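Local coordinates for protein hypothetical methylmalonyl-CoA decarboxylase alpha subunit (Sulfolobus tokodaii, PDB 1X0U) that is a putative carboxyl transferase subunit with a ClpP/crotonase-like fold, present as six copies in its assembly, at residues D186-M198 / V231-L245. Numbering follows the deposited sequence.
Sequences DFIIMIKGDAYYM and VVHFMVDSEQEAINL
The carbonyl oxygen of I188 is gripped by two consecutive amides: H233 N donates to I188 O at 2.9 Å, within the carbonyl plane, and F234 N reaches the same oxygen from a position tilted 22° from that plane. The H233 side chain returns the bond. With its CG beside the backbone N (chi1 -58°), the imidazole turns toward the neighbouring strand, and ND1 accepts from I188 N at 2.8 Å, the donor lying somewhat out of the ring plane. This bond requires an ND1 without a proton. D186 O sits above one face of the imidazole, and F187 directs its ring edge toward an imidazole face, the planes 77° apart.

Beyond this clasp, strands 187-191 and 234-236 run as a parallel pair: M190 N bonds to F234 O, V236 N to M190 O and K192 N to V236 O. Strand 234-236 is thereby the outermost strand of the sheet within this chain, beside 187-191, whose other neighbour is strand 166-170. One face carries I189, F234, I191 and V236, over which the first turns of the helix, 239-245, pack nearly antiparallel to strand 187-191. L245 CD1 presses on I189 CD1 at 3.3 Å, tighter than usual, while A242 CB meets I191 CD1 at 3.8 Å. On the reverse face V232 CG2 touches both M190 SD and M198 CE.

At the helix start, Y196 OH donates to E239 OE2 at 2.6 Å, on the anti side of the carboxylate; E239 OE1 is held by R45 and L40 N. I191 CB lies over the centre of the Y196 ring. K192 crosses M235, its CD 3.3 Å from M235 SD; its salt bridge to D237 is modelled too short to be trusted in detail. The buried E239 carboxylate, held by a cation, a hydroxyl and an amide, is therefore likely to remain ionised.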
ATOM      1  N   ASP A 186       0.767  28.853  -4.448  1.00  9.61           N
ATOM      2  CA  ASP A 186       1.194  28.670  -5.845  1.00  9.75           C
ATOM      3  C   ASP A 186       1.220  29.918  -6.733  1.00 11.56           C
ATOM      4  O   ASP A 186       2.113  30.069  -7.561  1.00 13.54           O
ATOM      5  CB  ASP A 186       0.326  27.596  -6.506  1.00  7.05           C
ATOM      6  CG  ASP A 186       0.262  26.310  -5.685  1.00  9.42           C
ATOM      7  OD1 ASP A 186       1.332  25.749  -5.353  1.00  8.23           O
ATOM      8  OD2 ASP A 186      -0.862  25.862  -5.380  1.00  7.08           O
ATOM      9  N   PHE A 187       0.243  30.803  -6.567  1.00 10.68           N
ATOM     10  CA  PHE A 187       0.166  32.018  -7.372  1.00 12.25           C
ATOM     11  C   PHE A 187      -0.165  33.229  -6.520  1.00 12.83           C
ATOM     12  O   PHE A 187      -1.019  33.159  -5.633  1.00 12.24           O
ATOM     13  CB  PHE A 187      -0.935  31.901  -8.443  1.00 11.00           C
ATOM     14  CG  PHE A 187      -0.739  30.766  -9.409  1.00  9.52           C
ATOM     15  CD1 PHE A 187       0.106  30.902 -10.507  1.00  9.67           C
ATOM     16  CD2 PHE A 187      -1.378  29.550  -9.203  1.00  9.83           C
ATOM     17  CE1 PHE A 187       0.311  29.839 -11.383  1.00  8.50           C
ATOM     18  CE2 PHE A 187      -1.177  28.484 -10.075  1.00  9.70           C
ATOM     19  CZ  PHE A 187      -0.331  28.633 -11.163  1.00  7.52           C
ATOM     20  N   ILE A 188       0.514  34.335  -6.798  1.00 11.89           N
ATOM     21  CA  ILE A 188       0.246  35.572  -6.103  1.00 13.01           C
ATOM     22  C   ILE A 188      -0.276  36.593  -7.117  1.00 14.39           C
ATOM     23  O   ILE A 188       0.428  36.977  -8.048  1.00 12.60           O
ATOM     24  CB  ILE A 188       1.505  36.156  -5.417  1.00 13.69           C
ATOM     25  CG1 ILE A 188       1.938  35.275  -4.239  1.00 13.20           C
ATOM     26  CG2 ILE A 188       1.200  37.552  -4.892  1.00 12.22           C
ATOM     27  CD1 ILE A 188       3.165  35.813  -3.509  1.00  9.26           C
ATOM     28  N   ILE A 189      -1.531  36.991  -6.940  1.00 15.11           N
ATOM     29  CA  ILE A 189      -2.165  37.993  -7.782  1.00 15.73           C
ATOM     30  C   ILE A 189      -2.183  39.255  -6.920  1.00 17.07           C
ATOM     31  O   ILE A 189      -2.759  39.267  -5.833  1.00 16.86           O
ATOM     32  CB  ILE A 189      -3.596  37.600  -8.130  1.00 16.48           C
ATOM     33  CG1 ILE A 189      -3.581  36.297  -8.937  1.00 16.53           C
ATOM     34  CG2 ILE A 189      -4.271  38.743  -8.885  1.00 15.03           C
ATOM     35  CD1 ILE A 189      -4.934  35.630  -9.063  1.00 15.71           C
ATOM     36  N   MET A 190      -1.538  40.306  -7.405  1.00 16.51           N
ATOM     37  CA  MET A 190      -1.440  41.546  -6.663  1.00 16.18           C
ATOM     38  C   MET A 190      -1.932  42.741  -7.464  1.00 16.43           C
ATOM     39  O   MET A 190      -1.751  42.798  -8.681  1.00 16.86           O
ATOM     40  CB  MET A 190       0.018  41.766  -6.256  1.00 15.84           C
ATOM     41  CG  MET A 190       0.252  42.972  -5.374  1.00 14.97           C
ATOM     42  SD  MET A 190       1.912  42.926  -4.714  1.00 19.67           S
ATOM     43  CE  MET A 190       2.057  44.561  -4.024  1.00 13.96           C
ATOM     44  N   ILE A 191      -2.553  43.691  -6.773  1.00 16.42           N
ATOM     45  CA  ILE A 191      -3.063  44.905  -7.405  1.00 17.91           C
ATOM     46  C   ILE A 191      -1.999  45.991  -7.295  1.00 18.29           C
ATOM     47  O   ILE A 191      -1.340  46.114  -6.267  1.00 17.73           O
ATOM     48  CB  ILE A 191      -4.347  45.414  -6.706  1.00 17.82           C
ATOM     49  CG1 ILE A 191      -5.439  44.342  -6.754  1.00 19.84           C
ATOM     50  CG2 ILE A 191      -4.845  46.693  -7.389  1.00 17.82           C
ATOM     51  CD1 ILE A 191      -5.293  43.260  -5.725  1.00 19.35           C
ATOM     52  N   LYS A 192      -1.798  46.767  -8.353  1.00 20.80           N
ATOM     53  CA  LYS A 192      -0.804  47.826  -8.260  1.00 23.46           C
ATOM     54  C   LYS A 192      -1.487  49.100  -7.807  1.00 22.37           C
ATOM     55  O   LYS A 192      -2.592  49.408  -8.234  1.00 23.63           O
ATOM     56  CB  LYS A 192      -0.046  48.041  -9.588  1.00 26.05           C
ATOM     57  CG  LYS A 192      -0.824  47.817 -10.877  1.00 29.47           C
ATOM     58  CD  LYS A 192       0.165  47.661 -12.046  1.00 31.58           C
ATOM     59  CE  LYS A 192      -0.509  47.233 -13.356  1.00 31.33           C
ATOM     60  NZ  LYS A 192      -0.974  48.392 -14.175  1.00 33.52           N
ATOM     61  N   GLY A 193      -0.826  49.813  -6.907  1.00 21.47           N
ATOM     62  CA  GLY A 193      -1.369  51.044  -6.375  1.00 18.91           C
ATOM     63  C   GLY A 193      -0.656  51.403  -5.088  1.00 17.60           C
ATOM     64  O   GLY A 193       0.074  50.589  -4.509  1.00 16.83           O
ATOM     65  N   ASP A 194      -0.880  52.628  -4.633  1.00 17.52           N
ATOM     66  CA  ASP A 194      -0.262  53.127  -3.414  1.00 15.86           C
ATOM     67  C   ASP A 194      -0.531  52.247  -2.202  1.00 15.09           C
ATOM     68  O   ASP A 194       0.341  52.084  -1.352  1.00 15.97           O
ATOM     69  CB  ASP A 194      -0.766  54.539  -3.114  1.00 14.62           C
ATOM     70  CG  ASP A 194      -0.149  55.110  -1.862  1.00 14.30           C
ATOM     71  OD1 ASP A 194       1.063  55.404  -1.882  1.00 16.28           O
ATOM     72  OD2 ASP A 194      -0.867  55.248  -0.853  1.00 15.43           O
ATOM     73  N   ALA A 195      -1.743  51.696  -2.135  1.00 13.87           N
ATOM     74  CA  ALA A 195      -2.193  50.849  -1.031  1.00 13.13           C
ATOM     75  C   ALA A 195      -1.741  49.384  -1.039  1.00 14.19           C
ATOM     76  O   ALA A 195      -2.037  48.636  -0.103  1.00 14.43           O
ATOM     77  CB  ALA A 195      -3.699  50.895  -0.956  1.00 11.84           C
ATOM     78  N   TYR A 196      -1.029  48.962  -2.073  1.00 14.60           N
ATOM     79  CA  TYR A 196      -0.600  47.571  -2.125  1.00 15.15           C
ATOM     80  C   TYR A 196       0.903  47.419  -2.247  1.00 14.06           C
ATOM     81  O   TYR A 196       1.531  48.028  -3.100  1.00 14.27           O
ATOM     82  CB  TYR A 196      -1.264  46.851  -3.299  1.00 14.53           C
ATOM     83  CG  TYR A 196      -2.716  47.192  -3.477  1.00 16.36           C
ATOM     84  CD1 TYR A 196      -3.115  48.214  -4.339  1.00 15.75           C
ATOM     85  CD2 TYR A 196      -3.701  46.498  -2.777  1.00 16.14           C
ATOM     86  CE1 TYR A 196      -4.467  48.530  -4.502  1.00 16.03           C
ATOM     87  CE2 TYR A 196      -5.044  46.810  -2.930  1.00 14.89           C
ATOM     88  CZ  TYR A 196      -5.424  47.820  -3.793  1.00 16.27           C
ATOM     89  OH  TYR A 196      -6.763  48.091  -3.970  1.00 16.60           O
ATOM     90  N   TYR A 197       1.476  46.597  -1.384  1.00 13.99           N
ATOM     91  CA  TYR A 197       2.900  46.342  -1.420  1.00 14.95           C
ATOM     92  C   TYR A 197       3.237  45.209  -0.486  1.00 14.51           C
ATOM     93  O   TYR A 197       2.388  44.738   0.264  1.00 14.16           O
ATOM     94  CB  TYR A 197       3.680  47.598  -1.026  1.00 14.91           C
ATOM     95  CG  TYR A 197       3.327  48.189   0.325  1.00 16.11           C
ATOM     96  CD1 TYR A 197       3.792  47.615   1.506  1.00 16.05           C
ATOM     97  CD2 TYR A 197       2.584  49.380   0.415  1.00 16.62           C
ATOM     98  CE1 TYR A 197       3.542  48.212   2.749  1.00 16.99           C
ATOM     99  CE2 TYR A 197       2.325  49.982   1.651  1.00 15.27           C
ATOM    100  CZ  TYR A 197       2.813  49.392   2.814  1.00 17.11           C
ATOM    101  OH  TYR A 197       2.581  49.984   4.035  1.00 17.83           O
ATOM    102  N   MET A 198       4.465  44.735  -0.565  1.00 15.24           N
ATOM    103  CA  MET A 198       4.899  43.693   0.340  1.00 18.35           C
ATOM    104  C   MET A 198       6.407  43.621   0.406  1.00 18.54           C
ATOM    105  O   MET A 198       7.101  43.731  -0.605  1.00 19.65           O
ATOM    106  CB  MET A 198       4.262  42.325  -0.001  1.00 19.98           C
ATOM    107  CG  MET A 198       4.582  41.651  -1.319  1.00 22.12           C
ATOM    108  SD  MET A 198       3.579  40.107  -1.477  1.00 25.16           S
ATOM    109  CE  MET A 198       2.698  40.385  -2.898  1.00 23.74           C
ATOM    110  N   VAL A 231       8.322  37.589  -7.310  1.00 12.53           N
ATOM    111  CA  VAL A 231       7.453  37.194  -6.206  1.00 10.67           C
ATOM    112  C   VAL A 231       5.986  37.150  -6.600  1.00 10.62           C
ATOM    113  O   VAL A 231       5.239  36.294  -6.139  1.00  9.89           O
ATOM    114  CB  VAL A 231       7.621  38.149  -5.000  1.00 11.77           C
ATOM    115  CG1 VAL A 231       6.599  37.833  -3.929  1.00 11.35           C
ATOM    116  CG2 VAL A 231       9.021  38.023  -4.433  1.00 11.05           C
ATOM    117  N   VAL A 232       5.576  38.086  -7.448  1.00 11.52           N
ATOM    118  CA  VAL A 232       4.200  38.164  -7.899  1.00 11.70           C
ATOM    119  C   VAL A 232       4.063  37.472  -9.244  1.00 13.51           C
ATOM    120  O   VAL A 232       4.924  37.623 -10.105  1.00 13.97           O
ATOM    121  CB  VAL A 232       3.760  39.634  -8.012  1.00 12.78           C
ATOM    122  CG1 VAL A 232       2.496  39.756  -8.862  1.00 12.49           C
ATOM    123  CG2 VAL A 232       3.509  40.185  -6.613  1.00 14.38           C
ATOM    124  N   HIS A 233       2.975  36.720  -9.419  1.00 13.01           N
ATOM    125  CA  HIS A 233       2.731  35.987 -10.662  1.00 13.47           C
ATOM    126  C   HIS A 233       1.814  36.735 -11.620  1.00 13.25           C
ATOM    127  O   HIS A 233       1.937  36.598 -12.832  1.00 12.94           O
ATOM    128  CB  HIS A 233       2.151  34.597 -10.356  1.00 11.21           C
ATOM    129  CG  HIS A 233       3.033  33.767  -9.482  1.00 12.48           C
ATOM    130  ND1 HIS A 233       2.977  33.823  -8.106  1.00 12.04           N
ATOM    131  CD2 HIS A 233       4.059  32.939  -9.785  1.00 11.15           C
ATOM    132  CE1 HIS A 233       3.935  33.067  -7.601  1.00 12.30           C
ATOM    133  NE2 HIS A 233       4.605  32.522  -8.599  1.00 12.59           N
ATOM    134  N   PHE A 234       0.888  37.514 -11.072  1.00 15.53           N
ATOM    135  CA  PHE A 234      -0.026  38.306 -11.889  1.00 15.78           C
ATOM    136  C   PHE A 234      -0.176  39.677 -11.270  1.00 18.25           C
ATOM    137  O   PHE A 234      -0.438  39.796 -10.060  1.00 18.57           O
ATOM    138  CB  PHE A 234      -1.425  37.699 -11.951  1.00 14.05           C
ATOM    139  CG  PHE A 234      -1.470  36.306 -12.464  1.00 14.24           C
ATOM    140  CD1 PHE A 234      -1.545  35.230 -11.584  1.00 12.96           C
ATOM    141  CD2 PHE A 234      -1.483  36.060 -13.828  1.00 12.21           C
ATOM    142  CE1 PHE A 234      -1.639  33.927 -12.053  1.00 11.45           C
ATOM    143  CE2 PHE A 234      -1.572  34.764 -14.305  1.00 11.71           C
ATOM    144  CZ  PHE A 234      -1.653  33.693 -13.421  1.00 12.10           C
ATOM    145  N   MET A 235      -0.007  40.709 -12.093  1.00 18.64           N
ATOM    146  CA  MET A 235      -0.171  42.079 -11.629  1.00 19.43           C
ATOM    147  C   MET A 235      -1.414  42.624 -12.302  1.00 18.90           C
ATOM    148  O   MET A 235      -1.581  42.484 -13.507  1.00 19.38           O
ATOM    149  CB  MET A 235       1.035  42.937 -11.997  1.00 19.66           C
ATOM    150  CG  MET A 235       0.861  44.389 -11.609  1.00 20.22           C
ATOM    151  SD  MET A 235       2.419  45.281 -11.676  1.00 22.90           S
ATOM    152  CE  MET A 235       2.692  45.336 -13.468  1.00 17.00           C
ATOM    153  N   VAL A 236      -2.287  43.245 -11.521  1.00 17.90           N
ATOM    154  CA  VAL A 236      -3.528  43.775 -12.056  1.00 17.42           C
ATOM    155  C   VAL A 236      -3.816  45.200 -11.574  1.00 18.19           C
ATOM    156  O   VAL A 236      -3.217  45.678 -10.612  1.00 17.69           O
ATOM    157  CB  VAL A 236      -4.695  42.836 -11.683  1.00 18.25           C
ATOM    158  CG1 VAL A 236      -4.878  42.800 -10.177  1.00 17.86           C
ATOM    159  CG2 VAL A 236      -5.938  43.279 -12.361  1.00 19.99           C
ATOM    160  N   ASP A 237      -4.746  45.869 -12.246  1.00 19.14           N
ATOM    161  CA  ASP A 237      -5.104  47.246 -11.928  1.00 18.68           C
ATOM    162  C   ASP A 237      -6.134  47.422 -10.828  1.00 19.45           C
ATOM    163  O   ASP A 237      -6.145  48.450 -10.149  1.00 19.62           O
ATOM    164  CB  ASP A 237      -5.616  47.941 -13.183  1.00 21.46           C
ATOM    165  CG  ASP A 237      -4.548  48.084 -14.232  1.00 25.26           C
ATOM    166  OD1 ASP A 237      -4.888  48.044 -15.434  1.00 29.45           O
ATOM    167  OD2 ASP A 237      -3.370  48.245 -13.851  1.00 24.78           O
ATOM    168  N   SER A 238      -7.010  46.440 -10.647  1.00 17.77           N
ATOM    169  CA  SER A 238      -8.021  46.581  -9.618  1.00 16.49           C
ATOM    170  C   SER A 238      -8.359  45.291  -8.889  1.00 16.81           C
ATOM    171  O   SER A 238      -7.926  44.201  -9.260  1.00 18.04           O
ATOM    172  CB  SER A 238      -9.294  47.157 -10.223  1.00 14.10           C
ATOM    173  OG  SER A 238      -9.971  46.163 -10.962  1.00 13.04           O
ATOM    174  N   GLU A 239      -9.152  45.436  -7.837  1.00 16.94           N
ATOM    175  CA  GLU A 239      -9.574  44.310  -7.043  1.00 16.12           C
ATOM    176  C   GLU A 239     -10.604  43.479  -7.788  1.00 16.73           C
ATOM    177  O   GLU A 239     -10.601  42.246  -7.686  1.00 15.34           O
ATOM    178  CB  GLU A 239     -10.104  44.814  -5.703  1.00 16.19           C
ATOM    179  CG  GLU A 239      -8.968  45.221  -4.784  1.00 14.71           C
ATOM    180  CD  GLU A 239      -9.433  45.854  -3.498  1.00 16.04           C
ATOM    181  OE1 GLU A 239     -10.567  45.567  -3.066  1.00 16.09           O
ATOM    182  OE2 GLU A 239      -8.649  46.628  -2.915  1.00 15.05           O
ATOM    183  N   GLN A 240     -11.478  44.143  -8.544  1.00 16.23           N
ATOM    184  CA  GLN A 240     -12.472  43.422  -9.326  1.00 17.03           C
ATOM    185  C   GLN A 240     -11.720  42.553 -10.327  1.00 16.69           C
ATOM    186  O   GLN A 240     -12.099  41.407 -10.574  1.00 15.30           O
ATOM    187  CB  GLN A 240     -13.392  44.380 -10.084  1.00 19.66           C
ATOM    188  CG  GLN A 240     -14.434  43.664 -10.952  1.00 24.59           C
ATOM    189  CD  GLN A 240     -15.482  42.909 -10.137  1.00 29.85           C
ATOM    190  OE1 GLN A 240     -15.780  41.740 -10.405  1.00 31.94           O
ATOM    191  NE2 GLN A 240     -16.052  43.582  -9.141  1.00 31.77           N
ATOM    192  N   GLU A 241     -10.657  43.109 -10.914  1.00 18.11           N
ATOM    193  CA  GLU A 241      -9.850  42.362 -11.877  1.00 17.42           C
ATOM    194  C   GLU A 241      -9.113  41.214 -11.177  1.00 16.61           C
ATOM    195  O   GLU A 241      -8.992  40.120 -11.719  1.00 18.54           O
ATOM    196  CB  GLU A 241      -8.857  43.295 -12.592  1.00 20.09           C
ATOM    197  CG  GLU A 241      -9.492  44.160 -13.704  1.00 24.64           C
ATOM    198  CD  GLU A 241      -8.521  45.152 -14.365  1.00 28.30           C
ATOM    199  OE1 GLU A 241      -8.934  45.819 -15.338  1.00 30.38           O
ATOM    200  OE2 GLU A 241      -7.357  45.274 -13.922  1.00 30.87           O
ATOM    201  N   ALA A 242      -8.631  41.462  -9.967  1.00 14.89           N
ATOM    202  CA  ALA A 242      -7.939  40.429  -9.209  1.00 12.86           C
ATOM    203  C   ALA A 242      -8.861  39.230  -9.004  1.00 12.87           C
ATOM    204  O   ALA A 242      -8.448  38.092  -9.214  1.00 13.16           O
ATOM    205  CB  ALA A 242      -7.491  40.974  -7.853  1.00 11.27           C
ATOM    206  N   ILE A 243     -10.111  39.472  -8.617  1.00 13.20           N
ATOM    207  CA  ILE A 243     -11.005  38.348  -8.392  1.00 15.40           C
ATOM    208  C   ILE A 243     -11.527  37.717  -9.687  1.00 14.03           C
ATOM    209  O   ILE A 243     -11.824  36.526  -9.708  1.00 13.83           O
ATOM    210  CB  ILE A 243     -12.180  38.706  -7.407  1.00 14.57           C
ATOM    211  CG1 ILE A 243     -13.496  38.884  -8.147  1.00 17.21           C
ATOM    212  CG2 ILE A 243     -11.829  39.924  -6.589  1.00 17.84           C
ATOM    213  CD1 ILE A 243     -14.260  37.582  -8.329  1.00 17.54           C
ATOM    214  N   ASN A 244     -11.650  38.489 -10.762  1.00 13.86           N
ATOM    215  CA  ASN A 244     -12.095  37.890 -12.022  1.00 15.15           C
ATOM    216  C   ASN A 244     -10.956  37.003 -12.491  1.00 14.21           C
ATOM    217  O   ASN A 244     -11.178  35.937 -13.045  1.00 14.57           O
ATOM    218  CB  ASN A 244     -12.367  38.937 -13.109  1.00 14.87           C
ATOM    219  CG  ASN A 244     -13.719  39.587 -12.969  1.00 16.88           C
ATOM    220  OD1 ASN A 244     -14.638  39.022 -12.376  1.00 18.55           O
ATOM    221  ND2 ASN A 244     -13.857  40.775 -13.533  1.00 14.38           N
ATOM    222  N   LEU A 245      -9.732  37.460 -12.255  1.00 13.16           N
ATOM    223  CA  LEU A 245      -8.553  36.713 -12.651  1.00 14.81           C
ATOM    224  C   LEU A 245      -8.505  35.409 -11.844  1.00 15.08           C
ATOM    225  O   LEU A 245      -8.267  34.346 -12.412  1.00 15.59           O
ATOM    226  CB  LEU A 245      -7.294  37.553 -12.400  1.00 16.72           C
ATOM    227  CG  LEU A 245      -5.943  37.268 -13.079  1.00 20.47           C
ATOM    228  CD1 LEU A 245      -4.896  37.051 -12.015  1.00 21.80           C
ATOM    229  CD2 LEU A 245      -6.022  36.074 -14.009  1.00 21.94           C
TER